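Local coordinates for cephalosporin acylase (Bacillus halodurans, PDB 2NLZ), which probably cleaves amide bonds as an Ntn hydrolase of the gamma-glutamyltranspeptidase family, although its function is not established, at residues F442-N454 and A464-G476. The protein carries 1 engineered substitution. Sequence-based numbering, arbitrary orientation.
Sequences FMQPQGHMQVMMN and AALDAPRWQWTNG
Q450 and W471 give a worked example of how glutamines on a helix can hold a strand by its backbone. The amide of Q450 lies almost flat on the indole, the two planes 9° apart, with NE2 3.3 Å above the ring plane and over its centre. The same amide bonds both backbone polar groups of W471: its OE1 accepts from W471 N at 3.2 Å, and its NE2 donates to W471 O at 2.9 Å. One helical turn earlier Q446 repeats the paired bonds, though not the stack, two residues further along the strand. W473 N reaches a lone pair of Q446 OE1 in the carbonyl plane, while Q446 NE2 gives W473 O a nearly straight bond, 169° at the hydrogen. Both amides are also tied to carbonyls one turn earlier in their own segment, Q446 NE2 to F442 O and Q450 NE2 to Q446 O, which limits their rotation.

W471 has its CG between backbone N and carbonyl carbon (chi1 54°), a turn that folds the indole back against the Q450 amide; M449 CE meets its edge, and NE1 bonds Q300. Replacing W471 by an alanine is likely to open a gap against that amide, leaving it freer to turn, and to leave Q300 without its indole donor.

The N454 end is buried and close as well: V451 CG1 packs against L466 CD1 at 4.0 Å, and N454 ND2 bonds A465 O at 3.2 Å, while N454 OD1 turns to K291. The loose side lies beyond W473, where residues 474-476 diverge from helix 444-457 and make no contact with it; N475 is exposed and poorly ordered.

Strand 471-473 pairs with strand 478-481 through Q472, whereas the N-H and C=O groups of W471 and W473 face helix 444-457. The two glutamines thus act as surrogate strand partners, satisfying buried peptide groups without any formal charge.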
loop_
_atom_site.group_PDB
_atom_site.type_symbol
_atom_site.label_atom_id
_atom_site.label_comp_id
_atom_site.label_asym_id
_atom_site.label_seq_id
_atom_site.Cartn_x
_atom_site.Cartn_y
_atom_site.Cartn_z
ATOM N N PHE D 442 -21.619 -11.543 17.051
ATOM C CA PHE D 442 -22.286 -11.991 15.819
ATOM C C PHE D 442 -21.360 -12.015 14.593
ATOM O O PHE D 442 -21.759 -12.441 13.506
ATOM C CB PHE D 442 -23.535 -11.153 15.545
ATOM C CG PHE D 442 -24.661 -11.414 16.510
ATOM C CD1 PHE D 442 -24.887 -10.561 17.591
ATOM C CD2 PHE D 442 -25.497 -12.511 16.337
ATOM C CE1 PHE D 442 -25.939 -10.796 18.483
ATOM C CE2 PHE D 442 -26.546 -12.754 17.226
ATOM C CZ PHE D 442 -26.766 -11.893 18.300
ATOM N N MET D 443 -20.120 -11.557 14.778
ATOM C CA MET D 443 -19.062 -11.737 13.783
ATOM C C MET D 443 -18.664 -13.222 13.680
ATOM O O MET D 443 -18.209 -13.691 12.625
ATOM C CB MET D 443 -17.842 -10.874 14.153
ATOM C CG MET D 443 -16.502 -11.286 13.511
ATOM S SD MET D 443 -16.334 -10.688 11.826
ATOM C CE MET D 443 -14.891 -11.585 11.258
ATOM N N GLN D 444 -18.868 -13.956 14.775
ATOM C CA GLN D 444 -18.267 -15.279 14.949
ATOM C C GLN D 444 -18.437 -16.263 13.791
ATOM O O GLN D 444 -17.431 -16.726 13.233
ATOM C CB GLN D 444 -18.617 -15.894 16.318
ATOM C CG GLN D 444 -17.951 -15.131 17.473
ATOM C CD GLN D 444 -17.730 -15.957 18.720
ATOM O OE1 GLN D 444 -17.968 -15.489 19.831
ATOM N NE2 GLN D 444 -17.264 -17.182 18.546
ATOM N N PRO D 445 -19.689 -16.548 13.387
ATOM C CA PRO D 445 -19.838 -17.478 12.269
ATOM C C PRO D 445 -19.219 -16.951 10.967
ATOM O O PRO D 445 -18.658 -17.734 10.186
ATOM C CB PRO D 445 -21.354 -17.611 12.126
ATOM C CG PRO D 445 -21.911 -17.155 13.435
ATOM C CD PRO D 445 -20.992 -16.088 13.889
ATOM N N GLN D 446 -19.309 -15.634 10.760
ATOM C CA GLN D 446 -18.743 -14.981 9.585
ATOM C C GLN D 446 -17.229 -15.133 9.557
ATOM O O GLN D 446 -16.643 -15.399 8.495
ATOM C CB GLN D 446 -19.158 -13.516 9.539
ATOM C CG GLN D 446 -20.639 -13.319 9.859
ATOM C CD GLN D 446 -21.149 -11.919 9.545
ATOM O OE1 GLN D 446 -20.946 -11.388 8.442
ATOM N NE2 GLN D 446 -21.836 -11.320 10.518
ATOM N N GLY D 447 -16.611 -15.003 10.731
ATOM C CA GLY D 447 -15.175 -15.249 10.894
ATOM C C GLY D 447 -14.781 -16.706 10.709
ATOM O O GLY D 447 -13.705 -17.010 10.188
ATOM N N HIS D 448 -15.659 -17.604 11.140
ATOM C CA HIS D 448 -15.489 -19.031 10.902
ATOM C C HIS D 448 -15.559 -19.337 9.398
ATOM O O HIS D 448 -14.763 -20.124 8.881
ATOM C CB HIS D 448 -16.560 -19.828 11.648
ATOM C CG HIS D 448 -16.253 -20.051 13.096
ATOM N ND1 HIS D 448 -16.594 -21.212 13.753
ATOM C CD2 HIS D 448 -15.630 -19.271 14.012
ATOM C CE1 HIS D 448 -16.200 -21.136 15.012
ATOM N NE2 HIS D 448 -15.620 -19.966 15.198
ATOM N N MET D 449 -16.497 -18.710 8.694
ATOM C CA MET D 449 -16.610 -18.950 7.261
ATOM C C MET D 449 -15.375 -18.441 6.543
ATOM O O MET D 449 -14.878 -19.094 5.621
ATOM C CB MET D 449 -17.861 -18.302 6.659
ATOM C CG MET D 449 -18.205 -18.875 5.286
ATOM S SD MET D 449 -19.545 -18.123 4.313
ATOM C CE MET D 449 -19.009 -16.447 4.330
ATOM N N GLN D 450 -14.871 -17.285 6.980
ATOM C CA GLN D 450 -13.711 -16.691 6.323
ATOM C C GLN D 450 -12.441 -17.509 6.535
ATOM O O GLN D 450 -11.795 -17.850 5.547
ATOM C CB GLN D 450 -13.546 -15.207 6.662
ATOM C CG GLN D 450 -14.611 -14.342 5.984
ATOM C CD GLN D 450 -14.735 -12.946 6.587
ATOM O OE1 GLN D 450 -13.914 -12.071 6.321
ATOM N NE2 GLN D 450 -15.778 -12.726 7.376
ATOM N N VAL D 451 -12.118 -17.883 7.782
ATOM C CA VAL D 451 -10.901 -18.685 8.010
ATOM C C VAL D 451 -10.989 -20.052 7.336
ATOM O O VAL D 451 -9.977 -20.561 6.847
ATOM C CB VAL D 451 -10.468 -18.853 9.511
ATOM C CG1 VAL D 451 -10.354 -17.516 10.215
ATOM C CG2 VAL D 451 -11.400 -19.769 10.259
ATOM N N MET D 452 -12.193 -20.629 7.285
ATOM C CA MET D 452 -12.368 -21.937 6.644
ATOM C C MET D 452 -12.118 -21.869 5.143
ATOM O O MET D 452 -11.435 -22.730 4.574
ATOM C CB MET D 452 -13.736 -22.569 6.959
ATOM C CG MET D 452 -13.832 -23.252 8.342
ATOM S SD MET D 452 -12.539 -24.481 8.645
ATOM C CE MET D 452 -11.230 -23.539 9.434
ATOM N N MET D 453 -12.640 -20.828 4.508
ATOM C CA MET D 453 -12.407 -20.645 3.079
ATOM C C MET D 453 -10.974 -20.203 2.785
ATOM O O MET D 453 -10.380 -20.634 1.798
ATOM C CB MET D 453 -13.413 -19.670 2.504
ATOM C CG MET D 453 -14.785 -20.242 2.471
ATOM S SD MET D 453 -15.731 -19.414 1.216
ATOM C CE MET D 453 -16.965 -18.699 2.242
ATOM N N ASN D 454 -10.413 -19.367 3.657
ATOM C CA ASN D 454 -9.004 -18.988 3.562
ATOM C C ASN D 454 -8.087 -20.198 3.664
ATOM O O ASN D 454 -7.031 -20.244 3.043
ATOM C CB ASN D 454 -8.640 -17.968 4.645
ATOM C CG ASN D 454 -9.310 -16.616 4.433
ATOM O OD1 ASN D 454 -9.909 -16.356 3.389
ATOM N ND2 ASN D 454 -9.227 -15.751 5.444
ATOM N N ALA D 464 -1.412 -16.072 7.903
ATOM C CA ALA D 464 -1.989 -15.408 6.738
ATOM C C ALA D 464 -3.526 -15.438 6.769
ATOM O O ALA D 464 -4.168 -14.442 6.450
ATOM C CB ALA D 464 -1.467 -16.044 5.475
ATOM N N ALA D 465 -4.113 -16.564 7.186
ATOM C CA ALA D 465 -5.576 -16.687 7.214
ATOM C C ALA D 465 -6.163 -15.673 8.172
ATOM O O ALA D 465 -7.234 -15.119 7.924
ATOM C CB ALA D 465 -6.003 -18.087 7.599
ATOM N N LEU D 466 -5.436 -15.440 9.259
ATOM C CA LEU D 466 -5.801 -14.460 10.274
ATOM C C LEU D 466 -5.466 -13.017 9.864
ATOM O O LEU D 466 -6.229 -12.104 10.158
ATOM C CB LEU D 466 -5.098 -14.814 11.584
ATOM C CG LEU D 466 -5.858 -15.596 12.650
ATOM C CD1 LEU D 466 -7.071 -16.281 12.108
ATOM C CD2 LEU D 466 -4.928 -16.577 13.270
ATOM N N ASP D 467 -4.325 -12.826 9.201
ATOM C CA ASP D 467 -3.908 -11.515 8.669
ATOM C C ASP D 467 -4.891 -10.933 7.660
ATOM O O ASP D 467 -5.076 -9.717 7.624
ATOM C CB ASP D 467 -2.543 -11.619 7.974
ATOM C CG ASP D 467 -1.410 -11.904 8.937
ATOM O OD1 ASP D 467 -1.539 -11.558 10.134
ATOM O OD2 ASP D 467 -0.389 -12.475 8.488
ATOM N N ALA D 468 -5.481 -11.814 6.841
ATOM C CA ALA D 468 -6.387 -11.457 5.745
ATOM C C ALA D 468 -7.495 -10.484 6.165
ATOM O O ALA D 468 -8.086 -10.640 7.241
ATOM C CB ALA D 468 -6.986 -12.713 5.137
ATOM N N PRO D 469 -7.759 -9.465 5.320
ATOM C CA PRO D 469 -8.786 -8.451 5.582
ATOM C C PRO D 469 -10.157 -9.085 5.708
ATOM O O PRO D 469 -10.424 -10.103 5.063
ATOM C CB PRO D 469 -8.730 -7.556 4.343
ATOM C CG PRO D 469 -8.045 -8.392 3.285
ATOM C CD PRO D 469 -7.067 -9.226 4.040
ATOM N N ARG D 470 -11.010 -8.492 6.534
ATOM C CA ARG D 470 -12.266 -9.127 6.894
ATOM C C ARG D 470 -13.481 -8.294 6.572
ATOM O O ARG D 470 -13.447 -7.073 6.624
ATOM C CB ARG D 470 -12.278 -9.502 8.375
ATOM C CG ARG D 470 -11.350 -10.666 8.718
ATOM C CD ARG D 470 -11.207 -10.828 10.213
ATOM N NE ARG D 470 -10.049 -11.636 10.572
ATOM C CZ ARG D 470 -9.478 -11.641 11.778
ATOM N NH1 ARG D 470 -9.961 -10.869 12.748
ATOM N NH2 ARG D 470 -8.414 -12.415 12.013
ATOM N N TRP D 471 -14.561 -8.980 6.230
ATOM C CA TRP D 471 -15.856 -8.354 6.077
ATOM C C TRP D 471 -16.791 -8.898 7.147
ATOM O O TRP D 471 -16.553 -9.986 7.685
ATOM C CB TRP D 471 -16.427 -8.656 4.692
ATOM C CG TRP D 471 -16.471 -10.115 4.404
ATOM C CD1 TRP D 471 -15.524 -10.852 3.742
ATOM C CD2 TRP D 471 -17.505 -11.033 4.783
ATOM N NE1 TRP D 471 -15.911 -12.167 3.687
ATOM C CE2 TRP D 471 -17.121 -12.302 4.321
ATOM C CE3 TRP D 471 -18.716 -10.900 5.468
ATOM C CZ2 TRP D 471 -17.904 -13.432 4.526
ATOM C CZ3 TRP D 471 -19.492 -12.030 5.677
ATOM C CH2 TRP D 471 -19.086 -13.275 5.207
ATOM N N GLN D 472 -17.847 -8.142 7.454
ATOM C CA GLN D 472 -18.947 -8.666 8.260
ATOM C C GLN D 472 -20.289 -8.018 7.963
ATOM O O GLN D 472 -20.394 -6.798 7.890
ATOM C CB GLN D 472 -18.640 -8.629 9.759
ATOM C CG GLN D 472 -18.665 -7.281 10.431
ATOM C CD GLN D 472 -18.665 -7.425 11.937
ATOM O OE1 GLN D 472 -19.453 -8.192 12.498
ATOM N NE2 GLN D 472 -17.771 -6.702 12.600
ATOM N N TRP D 473 -21.307 -8.858 7.781
ATOM C CA TRP D 473 -22.678 -8.405 7.544
ATOM C C TRP D 473 -23.372 -8.038 8.859
ATOM O O TRP D 473 -23.228 -8.747 9.850
ATOM C CB TRP D 473 -23.461 -9.506 6.824
ATOM C CG TRP D 473 -24.929 -9.340 6.875
ATOM C CD1 TRP D 473 -25.688 -8.573 6.056
ATOM C CD2 TRP D 473 -25.822 -9.951 7.799
ATOM N NE1 TRP D 473 -27.008 -8.670 6.403
ATOM C CE2 TRP D 473 -27.118 -9.509 7.477
ATOM C CE3 TRP D 473 -25.653 -10.826 8.873
ATOM C CZ2 TRP D 473 -28.244 -9.915 8.190
ATOM C CZ3 TRP D 473 -26.774 -11.230 9.580
ATOM C CH2 TRP D 473 -28.053 -10.772 9.235
ATOM N N THR D 474 -24.129 -6.942 8.860
ATOM C CA THR D 474 -24.882 -6.523 10.053
ATOM C C THR D 474 -26.410 -6.553 9.889
ATOM O O THR D 474 -27.079 -7.366 10.528
ATOM C CB THR D 474 -24.470 -5.112 10.555
ATOM O OG1 THR D 474 -24.697 -4.139 9.521
ATOM C CG2 THR D 474 -23.008 -5.088 10.988
ATOM N N ASN D 475 -26.955 -5.670 9.042
ATOM C CA ASN D 475 -28.400 -5.414 9.002
ATOM C C ASN D 475 -29.143 -6.123 7.896
ATOM O O ASN D 475 -29.769 -7.151 8.117
ATOM C CB ASN D 475 -28.690 -3.915 8.896
ATOM C CG ASN D 475 -28.617 -3.212 10.227
ATOM O OD1 ASN D 475 -28.667 -3.848 11.281
ATOM N ND2 ASN D 475 -28.502 -1.887 10.191
ATOM N N GLY D 476 -29.106 -5.551 6.704
ATOM C CA GLY D 476 -29.876 -6.087 5.601
ATOM C C GLY D 476 -28.938 -6.248 4.436
ATOM O O GLY D 476 -28.452 -7.348 4.156
#